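Local structure of group II chitinase (Ostrinia furnacalis, 6JAW) at residues Y198-Q203 against F225-T230; M248-Q253 against G343-L348; I327-V332 against L365-T370. The protein probably hydrolyses internal linkages of chitin, its glycoside hydrolase family 18 domain being the part of a larger, chitin-binding protein described here. One frame throughout, in Å; residues are numbered along the deposited sequence.

Contact 1. Residues Y198-Q203 against F225-T230; sequences YDYHGQ and FNANYT. With NAG (2-acetamido-2-deoxy-beta-D-glucopyranose), chain C; BBO (2-[3-(morpholin-4-yl)propyl]-1H-benzo[de]isoquinoline-1,3(2H)-dione), chain B.
With CG beside its backbone N (chi1 -71°), the ring of Y200 reaches across to F225-T230; T230, at the same chi1 of -71°, keeps OG1 on the side from which the phenol oxygen arrives, the two side chains coming from opposite directions. Y200 OH donates to T230 OG1 at 2.7 Å, and the threonine oxygen is also hydrogen-bonded to P172 O, so the buried hydroxyl pair is passed on to the protein backbone. T230 OG1 lies near the plane of the tyrosine ring, at its edge. The backbone of F225 and N226 instead runs over one face of that ring, Y200 CD1 coming 3.5 Å from F225 C, and F225 CB packs against the same ring carbon at 3.8 Å. A looser touch joins H201 CE1 to F225 CD2, where the imidazole carbon meets the phenyl edge at 4.1 Å. One water completes the crossing, 2.6 Å from H201 NE2 and donating to F225 O, while H201 ND1 is hydrogen-bonded to D205 OD2. N226 is the N-cap of helix 227-236: its OD1 accepts from Y229 N at 2.9 Å, with the N-H pointing almost straight at it (165°). N228, pointing away from 198-203, carries the N-linked sugar on ND2. D199 OD2 accepts a hydrogen bond from the ligand's morpholine nitrogen, N02. Y198 and D199 end the M-x-Y-D motif at the C-terminal end of the sixth barrel strand in family 18, and through Y200 the loop after it is tied to the N-capped start of helix 227-236.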
loop_
_atom_site.group_PDB
_atom_site.type_symbol
_atom_site.label_atom_id
_atom_site.label_comp_id
_atom_site.label_asym_id
_atom_site.label_seq_id
_atom_site.Cartn_x
_atom_site.Cartn_y
_atom_site.Cartn_z
ATOM N N TYR A 198 -6.896 1.163 -1.911
ATOM C CA TYR A 198 -7.378 1.432 -0.561
ATOM C C TYR A 198 -7.276 2.932 -0.326
ATOM O O TYR A 198 -6.794 3.680 -1.182
ATOM C CB TYR A 198 -6.606 0.641 0.503
ATOM C CG TYR A 198 -5.109 0.624 0.319
ATOM C CD1 TYR A 198 -4.334 1.736 0.631
ATOM C CD2 TYR A 198 -4.467 -0.510 -0.160
ATOM C CE1 TYR A 198 -2.962 1.721 0.462
ATOM C CE2 TYR A 198 -3.092 -0.538 -0.329
ATOM C CZ TYR A 198 -2.345 0.578 -0.017
ATOM O OH TYR A 198 -0.979 0.549 -0.182
ATOM N N ASP A 199 -7.751 3.367 0.841
ATOM C CA ASP A 199 -7.910 4.786 1.155
ATOM C C ASP A 199 -8.795 5.493 0.136
ATOM O O ASP A 199 -8.585 6.668 -0.175
ATOM C CB ASP A 199 -6.560 5.496 1.260
ATOM C CG ASP A 199 -5.761 5.042 2.452
ATOM O OD1 ASP A 199 -6.341 4.416 3.369
ATOM O OD2 ASP A 199 -4.546 5.288 2.453
ATOM N N TYR A 200 -9.786 4.787 -0.408
ATOM C CA TYR A 200 -10.800 5.473 -1.198
ATOM C C TYR A 200 -11.573 6.471 -0.351
ATOM O O TYR A 200 -12.074 7.475 -0.870
ATOM C CB TYR A 200 -11.768 4.468 -1.808
ATOM C CG TYR A 200 -11.180 3.636 -2.913
ATOM C CD1 TYR A 200 -11.086 4.134 -4.202
ATOM C CD2 TYR A 200 -10.720 2.349 -2.668
ATOM C CE1 TYR A 200 -10.558 3.366 -5.225
ATOM C CE2 TYR A 200 -10.195 1.571 -3.683
ATOM C CZ TYR A 200 -10.119 2.086 -4.958
ATOM O OH TYR A 200 -9.591 1.321 -5.975
ATOM N N HIS A 201 -11.693 6.205 0.945
ATOM C CA HIS A 201 -12.469 7.046 1.839
ATOM C C HIS A 201 -11.740 7.166 3.164
ATOM O O HIS A 201 -11.039 6.247 3.593
ATOM C CB HIS A 201 -13.883 6.485 2.050
ATOM C CG HIS A 201 -14.688 6.407 0.792
ATOM N ND1 HIS A 201 -15.117 7.527 0.114
ATOM C CD2 HIS A 201 -15.117 5.342 0.071
ATOM C CE1 HIS A 201 -15.785 7.157 -0.964
ATOM N NE2 HIS A 201 -15.800 5.836 -1.012
ATOM N N GLY A 202 -11.905 8.319 3.794
ATOM C CA GLY A 202 -11.311 8.577 5.089
ATOM C C GLY A 202 -11.867 9.863 5.657
ATOM O O GLY A 202 -12.750 10.486 5.065
ATOM N N GLN A 203 -11.316 10.265 6.811
ATOM C CA GLN A 203 -11.797 11.454 7.513
ATOM C C GLN A 203 -11.880 12.678 6.603
ATOM O O GLN A 203 -12.757 13.528 6.791
ATOM C CB GLN A 203 -10.898 11.764 8.720
ATOM C CG GLN A 203 -9.458 12.153 8.367
ATOM C CD GLN A 203 -8.557 12.321 9.588
ATOM O OE1 GLN A 203 -8.833 13.134 10.472
ATOM N NE2 GLN A 203 -7.467 11.558 9.631
ATOM N N PHE A 225 -14.713 4.970 -7.364
ATOM C CA PHE A 225 -13.982 4.779 -6.113
ATOM C C PHE A 225 -14.221 3.370 -5.571
ATOM O O PHE A 225 -14.803 3.167 -4.512
ATOM C CB PHE A 225 -14.367 5.844 -5.094
ATOM C CG PHE A 225 -13.679 7.157 -5.309
ATOM C CD1 PHE A 225 -12.701 7.292 -6.281
ATOM C CD2 PHE A 225 -13.993 8.255 -4.527
ATOM C CE1 PHE A 225 -12.060 8.503 -6.478
ATOM C CE2 PHE A 225 -13.359 9.467 -4.720
ATOM C CZ PHE A 225 -12.390 9.591 -5.694
ATOM N N ASN A 226 -13.756 2.389 -6.338
ATOM C CA ASN A 226 -13.805 1.001 -5.905
ATOM C C ASN A 226 -12.747 0.229 -6.676
ATOM O O ASN A 226 -12.354 0.624 -7.777
ATOM C CB ASN A 226 -15.194 0.385 -6.109
ATOM C CG ASN A 226 -15.642 0.431 -7.549
ATOM O OD1 ASN A 226 -15.248 -0.409 -8.354
ATOM N ND2 ASN A 226 -16.476 1.413 -7.884
ATOM N N ALA A 227 -12.281 -0.868 -6.076
ATOM C CA ALA A 227 -11.152 -1.595 -6.647
ATOM C C ALA A 227 -11.480 -2.157 -8.020
ATOM O O ALA A 227 -10.606 -2.216 -8.893
ATOM C CB ALA A 227 -10.719 -2.718 -5.708
ATOM N N ASN A 228 -12.728 -2.570 -8.236
ATOM C CA ASN A 228 -13.087 -3.168 -9.515
ATOM C C ASN A 228 -12.908 -2.168 -10.656
ATOM O O ASN A 228 -12.323 -2.495 -11.695
ATOM C CB ASN A 228 -14.521 -3.695 -9.470
ATOM C CG ASN A 228 -14.949 -4.270 -10.790
ATOM O OD1 ASN A 228 -14.312 -5.179 -11.302
ATOM N ND2 ASN A 228 -16.025 -3.740 -11.359
ATOM N N TYR A 229 -13.392 -0.938 -10.476
ATOM C CA TYR A 229 -13.176 0.085 -11.495
ATOM C C TYR A 229 -11.689 0.381 -11.657
ATOM O O TYR A 229 -11.168 0.446 -12.778
ATOM C CB TYR A 229 -13.941 1.362 -11.135
ATOM C CG TYR A 229 -13.836 2.426 -12.207
ATOM C CD1 TYR A 229 -12.694 3.214 -12.325
ATOM C CD2 TYR A 229 -14.863 2.620 -13.125
ATOM C CE1 TYR A 229 -12.583 4.168 -13.314
ATOM C CE2 TYR A 229 -14.757 3.575 -14.117
ATOM C CZ TYR A 229 -13.614 4.346 -14.201
ATOM O OH TYR A 229 -13.495 5.298 -15.176
ATOM N N THR A 230 -10.991 0.566 -10.538
ATOM C CA THR A 230 -9.589 0.963 -10.587
ATOM C C THR A 230 -8.753 -0.039 -11.373
ATOM O O THR A 230 -7.960 0.338 -12.246
ATOM C CB THR A 230 -9.045 1.101 -9.169
ATOM O OG1 THR A 230 -9.622 2.255 -8.542
ATOM C CG2 THR A 230 -7.549 1.247 -9.215
HETATM C C1 NAG C . -16.502 -4.171 -12.652
HETATM C C2 NAG C . -18.031 -4.337 -12.676
HETATM C C3 NAG C . -18.543 -4.528 -14.107
HETATM C C4 NAG C . -18.003 -3.456 -15.044
HETATM C C5 NAG C . -16.485 -3.418 -14.956
HETATM C C6 NAG C . -15.870 -2.333 -15.814
HETATM C C7 NAG C . -19.257 -5.357 -10.809
HETATM C C8 NAG C . -19.573 -6.632 -10.091
HETATM N N2 NAG C . -18.433 -5.466 -11.854
HETATM O O3 NAG C . -19.965 -4.472 -14.082
HETATM O O4 NAG C . -18.395 -3.734 -16.384
HETATM O O5 NAG C . -16.102 -3.152 -13.600
HETATM O O6 NAG C . -15.581 -1.158 -15.067
HETATM O O7 NAG C . -19.720 -4.279 -10.455
HETATM C C10 BBO B . -6.482 11.712 0.245
HETATM C C13 BBO B . -3.994 8.264 2.842
HETATM C C15 BBO B . -1.774 7.142 3.201
HETATM C C17 BBO B . -1.542 3.605 4.137
HETATM C C01 BBO B . -7.025 12.986 0.123
HETATM C C02 BBO B . -6.908 13.913 1.166
HETATM C C03 BBO B . -6.240 13.561 2.339
HETATM C C04 BBO B . -6.098 14.457 3.410
HETATM C C05 BBO B . -5.417 14.047 4.565
HETATM C C06 BBO B . -4.880 12.783 4.676
HETATM C C07 BBO B . -5.022 11.919 3.634
HETATM C C08 BBO B . -5.698 12.293 2.459
HETATM C C09 BBO B . -5.826 11.373 1.404
HETATM C C11 BBO B . -5.228 9.977 1.532
HETATM C C12 BBO B . -4.428 10.528 3.762
HETATM C C14 BBO B . -2.588 8.058 2.276
HETATM C C16 BBO B . -1.547 4.778 3.146
HETATM C C18 BBO B . -1.725 5.291 5.781
HETATM C C19 BBO B . -2.840 5.851 4.910
HETATM N N01 BBO B . -4.543 9.601 2.705
HETATM N N02 BBO B . -2.442 5.881 3.501
HETATM O O01 BBO B . -5.353 9.072 0.482
HETATM O O02 BBO B . -3.762 10.176 4.935
HETATM O O03 BBO B . -1.525 3.940 5.500
HETATM O O HOH W 1 -16.751 4.398 -3.006
#

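Contact 2. Residues M248-Q253 against G343-L348; sequences MPMYGQ and GMIWAL. With BBO (2-[3-(morpholin-4-yl)propyl]-1H-benzo[de]isoquinoline-1,3(2H)-dione), chain B.
Parallel pairing of M248-P249 with I345-W346 joins the seventh and eighth strands of the TIM barrel, and the ends of these strands form part of the ligand pocket. M248 straddles I345: M248 N donates to M344 O at 2.7 Å through a bent bond, and M248 O accepts from W346 N at 3.2 Å. One step on, W346 straddles P249, since M250 N gives a nearly straight bond (170°) to W346 O at 2.7 Å; the proline nitrogen, which has no hydrogen to offer, falls where this pattern asks for none. M248 and I345 point to the face covered by helices 325-337 and 363-373. M250, bent at its second and third torsions, sets CE against I345 CG2 at 3.9 Å. P249 and W346 take the other face. Y251 holds its ring between its backbone N and carbonyl carbon (chi1 65°), which puts the ring edge by W346 O and CE1 3.6 Å from W346 CD1. The two aromatic planes are nearly perpendicular, yet they meet obliquely. The ligand's morpholine settles between them, C17 over a face of the indole and O03 3.3 Å from W346 NE1. The W346-A347 peptide is cis, as in related chitinases, and the buried A347 N has no partner in the model. Backbone bonds therefore fix the strands, whereas the aromatic pair presents a largely apolar wall to the ligand, with the tyrosine hydroxyl tied by a hydrogen bond to D199 OD1.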
loop_
_atom_site.group_PDB
_atom_site.type_symbol
_atom_site.label_atom_id
_atom_site.label_comp_id
_atom_site.label_asym_id
_atom_site.label_seq_id
_atom_site.Cartn_x
_atom_site.Cartn_y
_atom_site.Cartn_z
ATOM N N MET A 248 -4.220 -4.452 -0.719
ATOM C CA MET A 248 -5.247 -4.751 0.260
ATOM C C MET A 248 -4.812 -4.168 1.597
ATOM O O MET A 248 -3.643 -4.328 1.993
ATOM C CB MET A 248 -5.487 -6.259 0.377
ATOM C CG MET A 248 -6.292 -6.825 -0.790
ATOM S SD MET A 248 -6.066 -8.597 -0.932
ATOM C CE MET A 248 -4.333 -8.695 -1.385
ATOM N N PRO A 249 -5.696 -3.470 2.302
ATOM C CA PRO A 249 -5.292 -2.798 3.541
ATOM C C PRO A 249 -5.381 -3.724 4.749
ATOM O O PRO A 249 -6.363 -4.451 4.935
ATOM C CB PRO A 249 -6.300 -1.646 3.651
ATOM C CG PRO A 249 -7.540 -2.185 2.987
ATOM C CD PRO A 249 -7.068 -3.113 1.887
ATOM N N MET A 250 -4.330 -3.697 5.569
ATOM C CA MET A 250 -4.307 -4.389 6.849
ATOM C C MET A 250 -4.727 -3.475 7.993
ATOM O O MET A 250 -4.348 -3.707 9.146
ATOM C CB MET A 250 -2.910 -4.956 7.125
ATOM C CG MET A 250 -2.314 -5.788 5.998
ATOM S SD MET A 250 -3.018 -7.436 5.882
ATOM C CE MET A 250 -4.183 -7.195 4.539
ATOM N N TYR A 251 -5.482 -2.431 7.685
ATOM C CA TYR A 251 -5.821 -1.395 8.639
ATOM C C TYR A 251 -7.191 -0.854 8.277
ATOM O O TYR A 251 -7.751 -1.164 7.224
ATOM C CB TYR A 251 -4.789 -0.261 8.631
ATOM C CG TYR A 251 -4.773 0.473 7.309
ATOM C CD1 TYR A 251 -3.996 0.014 6.253
ATOM C CD2 TYR A 251 -5.562 1.600 7.105
ATOM C CE1 TYR A 251 -3.988 0.671 5.035
ATOM C CE2 TYR A 251 -5.564 2.262 5.892
ATOM C CZ TYR A 251 -4.772 1.790 4.862
ATOM O OH TYR A 251 -4.758 2.432 3.649
ATOM N N GLY A 252 -7.715 -0.005 9.146
ATOM C CA GLY A 252 -8.996 0.624 8.916
ATOM C C GLY A 252 -8.868 2.132 8.987
ATOM O O GLY A 252 -7.963 2.665 9.631
ATOM N N GLN A 253 -9.770 2.819 8.294
ATOM C CA GLN A 253 -9.900 4.262 8.413
ATOM C C GLN A 253 -10.976 4.535 9.449
ATOM O O GLN A 253 -12.077 3.981 9.368
ATOM C CB GLN A 253 -10.261 4.910 7.074
ATOM C CG GLN A 253 -9.124 4.924 6.046
ATOM C CD GLN A 253 -8.109 6.035 6.279
ATOM O OE1 GLN A 253 -8.340 6.959 7.063
ATOM N NE2 GLN A 253 -6.980 5.952 5.585
ATOM N N GLY A 343 -1.184 -10.056 -5.316
ATOM C CA GLY A 343 -1.714 -9.147 -4.328
ATOM C C GLY A 343 -0.611 -8.401 -3.616
ATOM O O GLY A 343 0.562 -8.783 -3.680
ATOM N N MET A 344 -0.986 -7.323 -2.948
ATOM C CA MET A 344 -0.062 -6.508 -2.182
ATOM C C MET A 344 -0.762 -6.142 -0.886
ATOM O O MET A 344 -1.981 -5.947 -0.871
ATOM C CB MET A 344 0.352 -5.250 -2.964
ATOM C CG MET A 344 1.208 -4.271 -2.170
ATOM S SD MET A 344 0.248 -2.983 -1.339
ATOM C CE MET A 344 -0.128 -1.897 -2.721
ATOM N N ILE A 345 -0.012 -6.073 0.208
ATOM C CA ILE A 345 -0.599 -5.718 1.490
ATOM C C ILE A 345 0.146 -4.537 2.082
ATOM O O ILE A 345 1.377 -4.450 2.006
ATOM C CB ILE A 345 -0.621 -6.904 2.472
ATOM C CG1 ILE A 345 0.796 -7.376 2.790
ATOM C CG2 ILE A 345 -1.469 -8.020 1.898
ATOM C CD1 ILE A 345 1.056 -7.479 4.280
ATOM N N TRP A 346 -0.625 -3.610 2.634
ATOM C CA TRP A 346 -0.131 -2.534 3.475
ATOM C C TRP A 346 -0.790 -2.720 4.833
ATOM O O TRP A 346 -1.996 -2.491 4.963
ATOM C CB TRP A 346 -0.475 -1.158 2.899
ATOM C CG TRP A 346 0.121 -0.095 3.737
ATOM C CD1 TRP A 346 -0.391 0.428 4.893
ATOM C CD2 TRP A 346 1.390 0.528 3.542
ATOM N NE1 TRP A 346 0.477 1.354 5.415
ATOM C CE2 TRP A 346 1.579 1.436 4.602
ATOM C CE3 TRP A 346 2.383 0.414 2.566
ATOM C CZ2 TRP A 346 2.718 2.227 4.713
ATOM C CZ3 TRP A 346 3.517 1.198 2.680
ATOM C CH2 TRP A 346 3.673 2.094 3.744
ATOM N N ALA A 347 -0.034 -3.153 5.842
ATOM C CA ALA A 347 1.375 -3.515 5.758
ATOM C C ALA A 347 1.593 -4.674 6.734
ATOM O O ALA A 347 0.696 -4.995 7.516
ATOM C CB ALA A 347 2.273 -2.326 6.109
ATOM N N LEU A 348 2.779 -5.288 6.692
ATOM C CA LEU A 348 3.039 -6.478 7.503
ATOM C C LEU A 348 2.708 -6.242 8.970
ATOM O O LEU A 348 2.090 -7.090 9.627
ATOM C CB LEU A 348 4.505 -6.893 7.357
ATOM C CG LEU A 348 4.885 -7.658 6.087
ATOM C CD1 LEU A 348 6.388 -7.654 5.864
ATOM C CD2 LEU A 348 4.355 -9.088 6.153
HETATM C C10 BBO B . -6.482 11.712 0.245
HETATM C C13 BBO B . -3.994 8.264 2.842
HETATM C C15 BBO B . -1.774 7.142 3.201
HETATM C C17 BBO B . -1.542 3.605 4.137
HETATM C C01 BBO B . -7.025 12.986 0.123
HETATM C C02 BBO B . -6.908 13.913 1.166
HETATM C C03 BBO B . -6.240 13.561 2.339
HETATM C C04 BBO B . -6.098 14.457 3.410
HETATM C C05 BBO B . -5.417 14.047 4.565
HETATM C C06 BBO B . -4.880 12.783 4.676
HETATM C C07 BBO B . -5.022 11.919 3.634
HETATM C C08 BBO B . -5.698 12.293 2.459
HETATM C C09 BBO B . -5.826 11.373 1.404
HETATM C C11 BBO B . -5.228 9.977 1.532
HETATM C C12 BBO B . -4.428 10.528 3.762
HETATM C C14 BBO B . -2.588 8.058 2.276
HETATM C C16 BBO B . -1.547 4.778 3.146
HETATM C C18 BBO B . -1.725 5.291 5.781
HETATM C C19 BBO B . -2.840 5.851 4.910
HETATM N N01 BBO B . -4.543 9.601 2.705
HETATM N N02 BBO B . -2.442 5.881 3.501
HETATM O O01 BBO B . -5.353 9.072 0.482
HETATM O O02 BBO B . -3.762 10.176 4.935
HETATM O O03 BBO B . -1.525 3.940 5.500
#

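Contact 3. Residues I327-V332 against L365-T370; sequences IIKKKV and LNAIKT
I328 starts the contact by pushing its methyl branch CG2 onto CG1 of I368, the two side chains lying obliquely; at 3.4 Å this carbon pair is tighter than usual van der Waals contact. The same methyl group also meets A367 CB, more loosely, at 4.1 Å. K329, next in the chain, starts off to the flank of the interface and reaches over it: its aliphatic chain is extended up to the last torsion, where a bend (chi4 -47°) turns the ammonium group in toward the second helix. K329 NZ makes a weak hydrogen bond to A367 O, 3.2 Å away. The group lies at the partly exposed border, near T370 CB, and E371 offers it a long, weak ion pair besides. These two helices, 325-337 and 363-373, are the adjoining outer helices of the TIM barrel that precede and follow its eighth strand, 342-346. Their short segments run roughly parallel; the axes approach to 9.0 Å and cross at -34°. A turn beyond I328, V332 comes back to the same partner. V332 CG2, beside the backbone N with CG1 anti to that N (chi1 175°), packs 3.9 Å from I368 CG2, and the valine and isoleucine side chains cross at about a right angle. The I368 side chain continues inward to touch M248 of strand 244-257 and L9 of strand 8-14.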
loop_
_atom_site.group_PDB
_atom_site.type_symbol
_atom_site.label_atom_id
_atom_site.label_comp_id
_atom_site.label_asym_id
_atom_site.label_seq_id
_atom_site.Cartn_x
_atom_site.Cartn_y
_atom_site.Cartn_z
ATOM N N ILE A 327 -14.029 -10.642 3.306
ATOM C CA ILE A 327 -13.907 -9.801 2.118
ATOM C C ILE A 327 -12.537 -9.978 1.475
ATOM O O ILE A 327 -12.385 -9.823 0.256
ATOM C CB ILE A 327 -14.181 -8.322 2.455
ATOM C CG1 ILE A 327 -14.406 -7.511 1.174
ATOM C CG2 ILE A 327 -13.024 -7.719 3.244
ATOM C CD1 ILE A 327 -15.665 -7.892 0.403
ATOM N N ILE A 328 -11.525 -10.321 2.268
ATOM C CA ILE A 328 -10.195 -10.523 1.710
ATOM C C ILE A 328 -10.182 -11.740 0.795
ATOM O O ILE A 328 -9.573 -11.718 -0.282
ATOM C CB ILE A 328 -9.163 -10.637 2.843
ATOM C CG1 ILE A 328 -8.687 -9.241 3.258
ATOM C CG2 ILE A 328 -8.014 -11.532 2.431
ATOM C CD1 ILE A 328 -7.519 -9.257 4.192
ATOM N N LYS A 329 -10.879 -12.808 1.184
ATOM C CA LYS A 329 -10.974 -13.963 0.298
ATOM C C LYS A 329 -11.733 -13.610 -0.974
ATOM O O LYS A 329 -11.389 -14.083 -2.065
ATOM C CB LYS A 329 -11.627 -15.132 1.032
ATOM C CG LYS A 329 -10.693 -15.724 2.078
ATOM C CD LYS A 329 -11.308 -16.892 2.822
ATOM C CE LYS A 329 -10.278 -17.517 3.761
ATOM N NZ LYS A 329 -8.955 -17.753 3.083
ATOM N N LYS A 330 -12.756 -12.760 -0.858
ATOM C CA LYS A 330 -13.449 -12.277 -2.049
ATOM C C LYS A 330 -12.507 -11.472 -2.942
ATOM O O LYS A 330 -12.533 -11.605 -4.171
ATOM C CB LYS A 330 -14.658 -11.436 -1.637
ATOM C CG LYS A 330 -15.581 -11.047 -2.775
ATOM C CD LYS A 330 -16.614 -12.126 -3.040
ATOM C CE LYS A 330 -17.571 -11.709 -4.147
ATOM N NZ LYS A 330 -18.305 -10.457 -3.814
ATOM N N LYS A 331 -11.658 -10.640 -2.342
ATOM C CA LYS A 331 -10.741 -9.835 -3.142
ATOM C C LYS A 331 -9.696 -10.703 -3.828
ATOM O O LYS A 331 -9.339 -10.452 -4.986
ATOM C CB LYS A 331 -10.078 -8.778 -2.265
ATOM C CG LYS A 331 -11.012 -7.640 -1.894
ATOM C CD LYS A 331 -10.311 -6.619 -1.013
ATOM C CE LYS A 331 -11.210 -5.415 -0.767
ATOM N NZ LYS A 331 -10.490 -4.291 -0.099
ATOM N N VAL A 332 -9.199 -11.733 -3.139
ATOM C CA VAL A 332 -8.211 -12.605 -3.760
ATOM C C VAL A 332 -8.851 -13.418 -4.879
ATOM O O VAL A 332 -8.237 -13.645 -5.928
ATOM C CB VAL A 332 -7.542 -13.500 -2.701
ATOM C CG1 VAL A 332 -6.606 -14.492 -3.367
ATOM C CG2 VAL A 332 -6.762 -12.642 -1.710
ATOM N N LEU A 365 -3.165 -12.015 6.342
ATOM C CA LEU A 365 -2.162 -12.438 5.372
ATOM C C LEU A 365 -2.257 -13.932 5.102
ATOM O O LEU A 365 -2.068 -14.375 3.963
ATOM C CB LEU A 365 -0.772 -12.053 5.870
ATOM C CG LEU A 365 0.390 -12.122 4.881
ATOM C CD1 LEU A 365 0.011 -11.541 3.522
ATOM C CD2 LEU A 365 1.580 -11.376 5.469
ATOM N N ASN A 366 -2.570 -14.726 6.126
ATOM C CA ASN A 366 -2.779 -16.149 5.892
ATOM C C ASN A 366 -4.013 -16.405 5.039
ATOM O O ASN A 366 -4.018 -17.343 4.234
ATOM C CB ASN A 366 -2.886 -16.897 7.217
ATOM C CG ASN A 366 -1.542 -17.395 7.697
ATOM O OD1 ASN A 366 -0.941 -18.262 7.068
ATOM N ND2 ASN A 366 -1.057 -16.845 8.809
ATOM N N ALA A 367 -5.057 -15.585 5.189
ATOM C CA ALA A 367 -6.242 -15.742 4.350
ATOM C C ALA A 367 -5.915 -15.461 2.891
ATOM O O ALA A 367 -6.401 -16.158 1.992
ATOM C CB ALA A 367 -7.359 -14.813 4.827
ATOM N N ILE A 368 -5.102 -14.428 2.636
ATOM C CA ILE A 368 -4.681 -14.129 1.272
ATOM C C ILE A 368 -3.889 -15.292 0.703
ATOM O O ILE A 368 -4.156 -15.764 -0.407
ATOM C CB ILE A 368 -3.858 -12.830 1.233
ATOM C CG1 ILE A 368 -4.748 -11.627 1.519
ATOM C CG2 ILE A 368 -3.172 -12.690 -0.118
ATOM C CD1 ILE A 368 -4.001 -10.382 1.891
ATOM N N LYS A 369 -2.898 -15.770 1.462
ATOM C CA LYS A 369 -2.040 -16.848 0.985
ATOM C C LYS A 369 -2.856 -18.093 0.681
ATOM O O LYS A 369 -2.697 -18.717 -0.374
ATOM C CB LYS A 369 -0.960 -17.152 2.026
ATOM C CG LYS A 369 -0.226 -18.461 1.783
ATOM C CD LYS A 369 0.766 -18.760 2.898
ATOM C CE LYS A 369 1.491 -20.083 2.661
ATOM N NZ LYS A 369 2.496 -20.344 3.731
ATOM N N THR A 370 -3.746 -18.462 1.600
ATOM C CA THR A 370 -4.552 -19.661 1.418
ATOM C C THR A 370 -5.417 -19.561 0.174
ATOM O O THR A 370 -5.506 -20.515 -0.607
ATOM C CB THR A 370 -5.414 -19.883 2.652
ATOM O OG1 THR A 370 -4.556 -20.185 3.756
ATOM C CG2 THR A 370 -6.403 -21.026 2.425
#

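All three contacts are largely buried, but contact 2 lies deepest, in the barrel wall, and contact 3 furthest out, in the helical layer, with a lysine and a threonine at its border. Contacts 2 and 3 join as successive layers: I345 CG2 meets I368 CD1 at 3.5 Å, and M250 touches I328. Contacts 1 and 2 share the ligand pocket instead, where D199 OD1 is also hydrogen-bonded to Q253 NE2. Contacts 1 and 3 do not touch, their nearest atoms being about 6 Å apart. Backbone pairing dominates contact 2, side-chain hydroxyls and a water contact 1, and aliphatic carbon contact 3.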